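Local coordinates for beta-lactamase inhibitory protein BLIP-I (Streptomyces exfoliatus, PDB 3GMV) that inhibits beta-lactamases, probably by binding directly to them, and is described here in its unbound form, at residues E6-I11 against G53-T58; K124-A129 against L133-A138; A28-G33 against D38-F43. One frame throughout, in Å; residues are numbered along the deposited sequence.

Contact 1 (E6-I11 against G53-T58). With TAM (tris(hydroxyethyl)aminomethane), chain B.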
loop_
_atom_site.group_PDB
_atom_site.type_symbol
_atom_site.label_atom_id
_atom_site.label_comp_id
_atom_site.label_asym_id
_atom_site.label_seq_id
_atom_site.Cartn_x
_atom_site.Cartn_y
_atom_site.Cartn_z
ATOM N N GLU A 6 2.975 -10.675 -7.081
ATOM C CA GLU A 6 2.476 -11.978 -6.666
ATOM C C GLU A 6 3.043 -12.397 -5.310
ATOM O O GLU A 6 2.298 -12.903 -4.470
ATOM C CB GLU A 6 2.715 -13.050 -7.755
ATOM C CG GLU A 6 1.862 -12.822 -9.006
ATOM C CD GLU A 6 2.264 -11.574 -9.837
ATOM O OE1 GLU A 6 3.451 -11.176 -9.863
ATOM O OE2 GLU A 6 1.363 -10.996 -10.495
ATOM N N LYS A 7 4.340 -12.180 -5.077
ATOM C CA LYS A 7 4.922 -12.493 -3.764
ATOM C C LYS A 7 4.299 -11.628 -2.662
ATOM O O LYS A 7 4.007 -12.103 -1.560
ATOM C CB LYS A 7 6.461 -12.351 -3.796
ATOM C CG LYS A 7 7.093 -13.451 -4.693
ATOM C CD LYS A 7 8.543 -13.278 -5.007
ATOM C CE LYS A 7 9.032 -14.604 -5.600
ATOM N NZ LYS A 7 9.111 -15.666 -4.549
ATOM N N TYR A 8 4.123 -10.344 -2.958
ATOM C CA TYR A 8 3.427 -9.419 -2.046
ATOM C C TYR A 8 2.080 -9.984 -1.596
ATOM O O TYR A 8 1.761 -9.956 -0.415
ATOM C CB TYR A 8 3.220 -8.059 -2.740
ATOM C CG TYR A 8 2.630 -6.927 -1.888
ATOM C CD1 TYR A 8 3.415 -6.220 -0.991
ATOM C CD2 TYR A 8 1.294 -6.546 -2.037
ATOM C CE1 TYR A 8 2.862 -5.148 -0.214
ATOM C CE2 TYR A 8 0.754 -5.477 -1.308
ATOM C CZ TYR A 8 1.542 -4.801 -0.403
ATOM O OH TYR A 8 1.018 -3.742 0.339
ATOM N N GLU A 9 1.286 -10.480 -2.536
ATOM C CA GLU A 9 -0.024 -11.055 -2.213
ATOM C C GLU A 9 0.052 -12.365 -1.414
ATOM O O GLU A 9 -0.848 -12.651 -0.631
ATOM C CB GLU A 9 -0.860 -11.223 -3.499
ATOM C CG GLU A 9 -1.047 -9.872 -4.237
ATOM C CD GLU A 9 -1.395 -10.034 -5.727
ATOM O OE1 GLU A 9 -1.664 -11.174 -6.176
ATOM O OE2 GLU A 9 -1.382 -9.018 -6.444
ATOM N N GLN A 10 1.098 -13.157 -1.628
ATOM C CA GLN A 10 1.280 -14.414 -0.912
ATOM C C GLN A 10 1.618 -14.132 0.560
ATOM O O GLN A 10 1.401 -14.994 1.418
ATOM C CB GLN A 10 2.421 -15.211 -1.550
ATOM C CG GLN A 10 2.007 -15.813 -2.881
ATOM C CD GLN A 10 3.166 -16.168 -3.752
ATOM O OE1 GLN A 10 4.257 -16.444 -3.270
ATOM N NE2 GLN A 10 2.934 -16.168 -5.065
ATOM N N ILE A 11 2.195 -12.954 0.814
ATOM C CA ILE A 11 2.608 -12.540 2.170
ATOM C C ILE A 11 1.357 -12.082 2.918
ATOM O O ILE A 11 0.579 -11.292 2.378
ATOM C CB ILE A 11 3.683 -11.439 2.103
ATOM C CG1 ILE A 11 4.999 -12.103 1.668
ATOM C CG2 ILE A 11 3.896 -10.772 3.469
ATOM C CD1 ILE A 11 6.054 -11.133 1.076
ATOM N N GLY A 53 8.058 -3.654 -1.838
ATOM C CA GLY A 53 7.148 -3.942 -0.721
ATOM C C GLY A 53 7.935 -3.786 0.579
ATOM O O GLY A 53 9.127 -4.143 0.651
ATOM N N GLY A 54 7.284 -3.264 1.619
ATOM C CA GLY A 54 7.909 -3.155 2.947
ATOM C C GLY A 54 7.029 -3.890 3.949
ATOM O O GLY A 54 5.788 -3.822 3.863
ATOM N N PHE A 55 7.647 -4.603 4.887
ATOM C CA PHE A 55 6.914 -5.454 5.808
ATOM C C PHE A 55 7.426 -5.189 7.214
ATOM O O PHE A 55 8.636 -5.232 7.448
ATOM C CB PHE A 55 7.186 -6.921 5.413
ATOM C CG PHE A 55 6.873 -7.170 3.993
ATOM C CD1 PHE A 55 5.543 -7.215 3.578
ATOM C CD2 PHE A 55 7.882 -7.204 3.043
ATOM C CE1 PHE A 55 5.225 -7.392 2.225
ATOM C CE2 PHE A 55 7.584 -7.399 1.685
ATOM C CZ PHE A 55 6.258 -7.482 1.257
ATOM N N SER A 56 6.516 -4.952 8.152
ATOM C CA SER A 56 6.928 -4.689 9.538
ATOM C C SER A 56 6.284 -5.672 10.480
ATOM O O SER A 56 5.187 -6.195 10.193
ATOM C CB SER A 56 6.597 -3.257 9.944
ATOM O OG SER A 56 7.385 -2.361 9.158
ATOM N N PHE A 57 6.983 -5.935 11.583
ATOM C CA PHE A 57 6.654 -7.038 12.498
ATOM C C PHE A 57 6.406 -6.592 13.933
ATOM O O PHE A 57 6.997 -5.641 14.383
ATOM C CB PHE A 57 7.793 -8.053 12.467
ATOM C CG PHE A 57 7.996 -8.620 11.101
ATOM C CD1 PHE A 57 8.800 -7.966 10.167
ATOM C CD2 PHE A 57 7.260 -9.714 10.705
ATOM C CE1 PHE A 57 8.937 -8.462 8.876
ATOM C CE2 PHE A 57 7.401 -10.237 9.416
ATOM C CZ PHE A 57 8.211 -9.618 8.502
ATOM N N THR A 58 5.540 -7.307 14.657
ATOM C CA THR A 58 5.311 -6.981 16.067
ATOM C C THR A 58 6.506 -7.462 16.911
ATOM O O THR A 58 7.427 -8.141 16.441
ATOM C CB THR A 58 4.065 -7.701 16.607
ATOM O OG1 THR A 58 4.337 -9.099 16.539
ATOM C CG2 THR A 58 2.818 -7.401 15.780
HETATM C C TAM B . 2.705 -1.699 16.441
HETATM C C1 TAM B . 2.660 -0.300 15.863
HETATM C C2 TAM B . 1.872 -1.786 17.717
HETATM C C3 TAM B . 4.143 -2.080 16.728
HETATM C C4 TAM B . 1.269 0.020 15.343
HETATM C C5 TAM B . 0.620 -0.915 17.642
HETATM C C6 TAM B . 4.275 -3.572 17.015
HETATM N N TAM B . 2.172 -2.626 15.452
HETATM O O4 TAM B . 1.296 1.335 14.759
HETATM O O5 TAM B . 0.654 0.098 18.668
HETATM O O6 TAM B . 2.981 -4.182 17.087
#

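Contact 2 (K124-A129 against L133-A138)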
loop_
_atom_site.group_PDB
_atom_site.type_symbol
_atom_site.label_atom_id
_atom_site.label_comp_id
_atom_site.label_asym_id
_atom_site.label_seq_id
_atom_site.Cartn_x
_atom_site.Cartn_y
_atom_site.Cartn_z
ATOM N N LYS A 124 -4.590 1.663 2.499
ATOM C CA LYS A 124 -4.091 2.873 1.878
ATOM C C LYS A 124 -4.280 2.731 0.380
ATOM O O LYS A 124 -3.746 1.790 -0.227
ATOM C CB LYS A 124 -2.603 3.108 2.201
ATOM C CG LYS A 124 -2.332 3.430 3.704
ATOM C CD LYS A 124 -0.910 3.938 3.918
ATOM C CE LYS A 124 -0.693 4.177 5.425
ATOM N NZ LYS A 124 0.712 4.595 5.761
ATOM N N TYR A 125 -5.039 3.661 -0.205
ATOM C CA TYR A 125 -5.240 3.703 -1.645
ATOM C C TYR A 125 -4.536 4.894 -2.312
ATOM O O TYR A 125 -4.465 6.004 -1.770
ATOM C CB TYR A 125 -6.742 3.719 -1.940
ATOM C CG TYR A 125 -7.414 2.378 -1.826
ATOM C CD1 TYR A 125 -7.363 1.480 -2.881
ATOM C CD2 TYR A 125 -8.099 2.003 -0.658
ATOM C CE1 TYR A 125 -8.003 0.243 -2.794
ATOM C CE2 TYR A 125 -8.746 0.757 -0.564
ATOM C CZ TYR A 125 -8.673 -0.110 -1.645
ATOM O OH TYR A 125 -9.279 -1.336 -1.625
ATOM N N TYR A 126 -3.993 4.641 -3.494
ATOM C CA TYR A 126 -3.335 5.661 -4.280
ATOM C C TYR A 126 -4.032 5.700 -5.629
ATOM O O TYR A 126 -4.155 4.681 -6.320
ATOM C CB TYR A 126 -1.885 5.247 -4.449
ATOM C CG TYR A 126 -1.105 6.015 -5.506
ATOM C CD1 TYR A 126 -0.707 7.326 -5.306
ATOM C CD2 TYR A 126 -0.773 5.406 -6.721
ATOM C CE1 TYR A 126 0.047 8.014 -6.299
ATOM C CE2 TYR A 126 -0.039 6.080 -7.689
ATOM C CZ TYR A 126 0.360 7.364 -7.475
ATOM O OH TYR A 126 1.069 7.996 -8.483
ATOM N N CYS A 127 -4.542 6.864 -5.985
ATOM C CA CYS A 127 -5.312 6.976 -7.208
ATOM C C CYS A 127 -4.603 7.886 -8.213
ATOM O O CYS A 127 -4.552 9.111 -8.021
ATOM C CB CYS A 127 -6.697 7.545 -6.872
ATOM S SG CYS A 127 -7.580 6.603 -5.656
ATOM N N ALA A 128 -4.081 7.313 -9.295
ATOM C CA ALA A 128 -3.313 8.120 -10.272
ATOM C C ALA A 128 -4.275 8.735 -11.281
ATOM O O ALA A 128 -5.201 8.075 -11.724
ATOM C CB ALA A 128 -2.327 7.225 -11.012
ATOM N N ALA A 129 -4.042 9.997 -11.647
ATOM C CA ALA A 129 -4.857 10.665 -12.641
ATOM C C ALA A 129 -4.408 10.326 -14.070
ATOM O O ALA A 129 -5.138 10.604 -15.031
ATOM C CB ALA A 129 -4.823 12.196 -12.426
ATOM N N LEU A 133 5.185 8.097 -14.858
ATOM C CA LEU A 133 5.855 8.415 -13.600
ATOM C C LEU A 133 5.314 9.701 -12.999
ATOM O O LEU A 133 5.066 10.692 -13.711
ATOM C CB LEU A 133 7.367 8.589 -13.805
ATOM C CG LEU A 133 8.250 7.354 -13.998
ATOM C CD1 LEU A 133 9.707 7.808 -14.255
ATOM C CD2 LEU A 133 8.192 6.459 -12.775
ATOM N N PHE A 134 5.178 9.689 -11.682
ATOM C CA PHE A 134 4.800 10.863 -10.932
ATOM C C PHE A 134 3.620 11.595 -11.538
ATOM O O PHE A 134 3.672 12.785 -11.734
ATOM C CB PHE A 134 6.020 11.769 -10.727
ATOM C CG PHE A 134 7.049 11.149 -9.810
ATOM C CD1 PHE A 134 6.753 10.955 -8.457
ATOM C CD2 PHE A 134 8.270 10.704 -10.296
ATOM C CE1 PHE A 134 7.676 10.368 -7.590
ATOM C CE2 PHE A 134 9.196 10.106 -9.441
ATOM C CZ PHE A 134 8.902 9.941 -8.092
ATOM N N PRO A 135 2.520 10.877 -11.786
ATOM C CA PRO A 135 1.333 11.581 -12.252
ATOM C C PRO A 135 0.668 12.386 -11.121
ATOM O O PRO A 135 0.978 12.164 -9.945
ATOM C CB PRO A 135 0.412 10.449 -12.685
ATOM C CG PRO A 135 0.773 9.287 -11.756
ATOM C CD PRO A 135 2.260 9.463 -11.448
ATOM N N PRO A 136 -0.230 13.324 -11.468
ATOM C CA PRO A 136 -1.102 13.914 -10.451
ATOM C C PRO A 136 -1.846 12.766 -9.756
ATOM O O PRO A 136 -2.086 11.748 -10.377
ATOM C CB PRO A 136 -2.079 14.762 -11.276
ATOM C CG PRO A 136 -1.322 15.050 -12.607
ATOM C CD PRO A 136 -0.589 13.745 -12.838
ATOM N N SER A 137 -2.173 12.901 -8.475
ATOM C CA SER A 137 -2.779 11.766 -7.786
ATOM C C SER A 137 -3.586 12.215 -6.592
ATOM O O SER A 137 -3.507 13.359 -6.156
ATOM C CB SER A 137 -1.709 10.769 -7.315
ATOM O OG SER A 137 -0.895 11.344 -6.298
ATOM N N ALA A 138 -4.384 11.288 -6.093
ATOM C CA ALA A 138 -4.978 11.442 -4.766
ATOM C C ALA A 138 -4.678 10.197 -3.938
ATOM O O ALA A 138 -4.491 9.096 -4.486
ATOM C CB ALA A 138 -6.486 11.689 -4.883
#

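Contact 3 (A28-G33 against D38-F43)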
loop_
_atom_site.group_PDB
_atom_site.type_symbol
_atom_site.label_atom_id
_atom_site.label_comp_id
_atom_site.label_asym_id
_atom_site.label_seq_id
_atom_site.Cartn_x
_atom_site.Cartn_y
_atom_site.Cartn_z
ATOM N N ALA A 28 18.825 -12.202 -2.048
ATOM C CA ALA A 28 18.947 -11.644 -3.396
ATOM C C ALA A 28 17.909 -10.577 -3.693
ATOM O O ALA A 28 18.148 -9.702 -4.526
ATOM C CB ALA A 28 18.899 -12.759 -4.462
ATOM N N ALA A 29 16.751 -10.635 -3.028
ATOM C CA ALA A 29 15.653 -9.706 -3.351
ATOM C C ALA A 29 15.314 -8.665 -2.271
ATOM O O ALA A 29 14.701 -7.638 -2.538
ATOM C CB ALA A 29 14.381 -10.506 -3.715
ATOM N N CYS A 30 15.723 -8.933 -1.044
ATOM C CA CYS A 30 15.248 -8.146 0.092
ATOM C C CYS A 30 16.408 -7.733 0.975
ATOM O O CYS A 30 17.532 -8.263 0.843
ATOM C CB CYS A 30 14.275 -8.976 0.936
ATOM S SG CYS A 30 12.916 -9.670 -0.008
ATOM N N ASP A 31 16.147 -6.775 1.861
ATOM C CA ASP A 31 17.122 -6.330 2.845
ATOM C C ASP A 31 16.447 -6.053 4.180
ATOM O O ASP A 31 15.255 -5.771 4.248
ATOM C CB ASP A 31 17.787 -5.034 2.368
ATOM C CG ASP A 31 18.659 -5.252 1.157
ATOM O OD1 ASP A 31 19.779 -5.758 1.321
ATOM O OD2 ASP A 31 18.244 -4.874 0.050
ATOM N N THR A 32 17.224 -6.153 5.244
ATOM C CA THR A 32 16.774 -5.783 6.562
ATOM C C THR A 32 17.939 -5.009 7.220
ATOM O O THR A 32 19.066 -4.990 6.691
ATOM C CB THR A 32 16.363 -7.025 7.413
ATOM O OG1 THR A 32 15.909 -6.595 8.704
ATOM C CG2 THR A 32 17.528 -7.954 7.606
ATOM N N GLY A 33 17.649 -4.333 8.335
ATOM C CA GLY A 33 18.674 -3.562 9.039
ATOM C C GLY A 33 19.074 -2.252 8.371
ATOM O O GLY A 33 18.400 -1.736 7.460
ATOM N N ASP A 38 14.323 -3.377 11.967
ATOM C CA ASP A 38 13.846 -4.753 12.142
ATOM C C ASP A 38 12.956 -5.217 10.971
ATOM O O ASP A 38 12.602 -6.399 10.877
ATOM C CB ASP A 38 13.052 -4.883 13.442
ATOM C CG ASP A 38 13.942 -4.787 14.687
ATOM O OD1 ASP A 38 15.166 -4.820 14.561
ATOM O OD2 ASP A 38 13.388 -4.679 15.786
ATOM N N SER A 39 12.581 -4.287 10.095
ATOM C CA SER A 39 11.637 -4.583 9.017
ATOM C C SER A 39 12.299 -5.261 7.811
ATOM O O SER A 39 13.488 -5.572 7.841
ATOM C CB SER A 39 10.917 -3.300 8.614
ATOM O OG SER A 39 10.130 -2.822 9.732
ATOM N N ILE A 40 11.520 -5.531 6.764
ATOM C CA ILE A 40 12.098 -6.078 5.535
ATOM C C ILE A 40 11.658 -5.188 4.421
ATOM O O ILE A 40 10.496 -4.781 4.400
ATOM C CB ILE A 40 11.524 -7.515 5.264
ATOM C CG1 ILE A 40 12.025 -8.494 6.341
ATOM C CG2 ILE A 40 11.939 -7.999 3.880
ATOM C CD1 ILE A 40 11.348 -9.882 6.320
ATOM N N LEU A 41 12.529 -4.954 3.438
ATOM C CA LEU A 41 12.142 -4.192 2.252
ATOM C C LEU A 41 12.647 -4.984 1.049
ATOM O O LEU A 41 13.803 -5.431 1.047
ATOM C CB LEU A 41 12.852 -2.835 2.276
ATOM C CG LEU A 41 12.561 -1.802 1.189
ATOM C CD1 LEU A 41 11.105 -1.426 1.237
ATOM C CD2 LEU A 41 13.439 -0.556 1.434
ATOM N N CYS A 42 11.784 -5.179 0.057
ATOM C CA CYS A 42 12.143 -5.938 -1.155
ATOM C C CYS A 42 11.788 -5.075 -2.370
ATOM O O CYS A 42 10.689 -4.540 -2.449
ATOM C CB CYS A 42 11.372 -7.265 -1.232
ATOM S SG CYS A 42 11.414 -8.307 0.288
ATOM N N PHE A 43 12.721 -4.958 -3.313
ATOM C CA PHE A 43 12.521 -4.178 -4.546
ATOM C C PHE A 43 12.343 -5.126 -5.723
ATOM O O PHE A 43 12.987 -6.155 -5.777
ATOM C CB PHE A 43 13.725 -3.261 -4.798
ATOM C CG PHE A 43 13.769 -2.036 -3.918
ATOM C CD1 PHE A 43 13.054 -0.896 -4.248
ATOM C CD2 PHE A 43 14.545 -2.022 -2.756
ATOM C CE1 PHE A 43 13.099 0.241 -3.444
ATOM C CE2 PHE A 43 14.593 -0.891 -1.947
ATOM C CZ PHE A 43 13.867 0.242 -2.291
HETATM O O HOH W 1 15.795 -5.239 -2.865
#

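Contact 1 (E6-I11 against G53-T58)
Phe-55 reaches from its strand into the angle between Tyr-8 and Ile-11, and its ring takes most of the contact. Two of its rim carbons do most of the touching. CZ lies 3.8 Å from CD1 of Tyr-8 and 3.7 Å from CD1 of Ile-11, so the helix and the residue that follows it meet the strand through a tyrosine ring and an isoleucine methyl at the same corner of the phenylalanine. The two aromatic side chains approach at a slant, and nothing like a parallel stack results. Ile-11 instead crosses Phe-55 at about a right angle. Its CD1 forms an off-centre CH-pi contact, 4.2 Å from the centroid of the Phe-55 ring, while its second branch also bears on that ring, with CG2 3.8 Å from CE1 of Phe-55. With chi1 at -74°, CG2 lies anti to the backbone N and CG1 beside it, which turns both branches of Ile-11 to the Phe-55 ring. Ile-11 is the first residue to leave helical geometry after 6-10, so the contact involves both the helix and its exit. Beside Phe-55, the bare CA of Gly-53 comes 4.4 Å from CD1 of Tyr-8. No hydrogen bond joins the two segments, and all four touching residues are buried. The contact is apolar packing of helix 5-10 on a strand of the antiparallel sheet, as expected in a two-layer alpha/beta sandwich. Val-20 of helix 17-24 and Leu-63 of strand 63-69 also pack on Phe-55, while Lys-66 of that strand makes a cation-pi contact with Tyr-8.

Contact 2 (K124-A129 against L133-A138)
Cys-127 and Ala-138 exchange two backbone hydrogen bonds and so form a hydrogen-bonded antiparallel pair in the beta hairpin of strands 122-128 and 137-143. Cys-127 N donates to Ala-138 O over 2.7 Å, and Ala-138 N returns a bond to Cys-127 O at 2.9 Å. A third bond, from Ala-129 N to Pro-136 O at 2.9 Å, carries the pairing past the end of strand 122-128. Between these bonds, Ala-128 and Ser-137 make a non-hydrogen-bonded pair.

The side chains of Cys-127 and Ala-138 share one face of the sheet, where Cys-127 SG is joined to Cys-105 by a disulfide that ties the hairpin to strand 105-111. Ala-128 and Ser-137 point to the other face. There the Tyr-126 ring reaches across to the partner strand: chi1 of 166° swings CG away from the backbone N, and CE1 arrives 3.4 Å from Ser-137 CB. Its hydroxyl continues to the first of the two prolines before the strand, with Tyr-126 OH 3.5 Å from Pro-135 CD. NE of Arg-153, on strand 146-153, hydrogen-bonds the carbonyl O of Pro-135, tying the loop that leads into strand 137-143 to the outermost strand. Pro-135 also packs on Ala-128, whose CB is 3.8 Å from Pro-135 CG. Beyond the end of strand 122-128, the methyl of Ala-129 meets the ring of Pro-136, its CB 3.9 Å from Pro-136 CB.

Contact 3 (A28-G33 against D38-F43)
Asp-31 and Leu-41 hold the two backbones together as a hydrogen-bonded antiparallel pair. Asp-31 N donates to Leu-41 O at 2.8 Å and Leu-41 N donates to Asp-31 O at 3.0 Å. The touching parts run 151° apart, that is, roughly antiparallel. At Cys-30 and Cys-42, a non-hydrogen-bonded pair, the backbones draw in until the CA atoms of Cys-30 and Cys-42 are 4.0 Å apart. Beyond it, Phe-43 N makes only a weak bond to Ala-29 O. A water bridges this end, donating a hydrogen bond to Ala-29 O and accepting one from Phe-43 N, and it lies in the plane of the Phe-43 ring, at its edge.

The cysteines bridge the strands with a disulfide, Cys-30 SG to Cys-42 SG at 2.0 Å and a chi3 of 101°. Both sulfurs lie anti to their own carbonyl carbons, and this shared setting brings them together on one face. Next to the disulfide, Ile-40 lays its CG2 branch 3.9 Å from Cys-30 CB. Trp-21 of helix 17-24 touches both Cys-30 and Ile-40, so this face is turned to the helical layer. Asp-31 and Leu-41 project on the opposite face. Toward the turn, Thr-32 OG1 lies 2.8 Å from Ser-39 O and also near Gly-37 O. Ser-39 OG is hydrogen-bonded to Ser-56 on the next strand. Together these features define a beta hairpin at the edge of the antiparallel sheet, with a cross-strand disulfide at a non-hydrogen-bonded site.

All three contacts reach one antiparallel sheet. Contact 3 supplies its edge strand 30-31 and the adjacent strand 40-43; contact 1 takes up the next strand, 52-57, and packs helix 5-10 against it. Their centres are about 10 Å apart, and they touch through the hydrogen bond Gly-53 N to Cys-42 O. In the sequence, contact 3 falls between the two segments of contact 1. Contact 2 follows both, in the hairpin of strands 122-128 and 137-143, its centre about 21 Å from that of contact 1 and 25 Å from that of contact 3. Contacts 1 and 3 thus share one end of a continuous sheet, joined through strands 63-69 and 105-111 to contact 2 beyond the chain's centre.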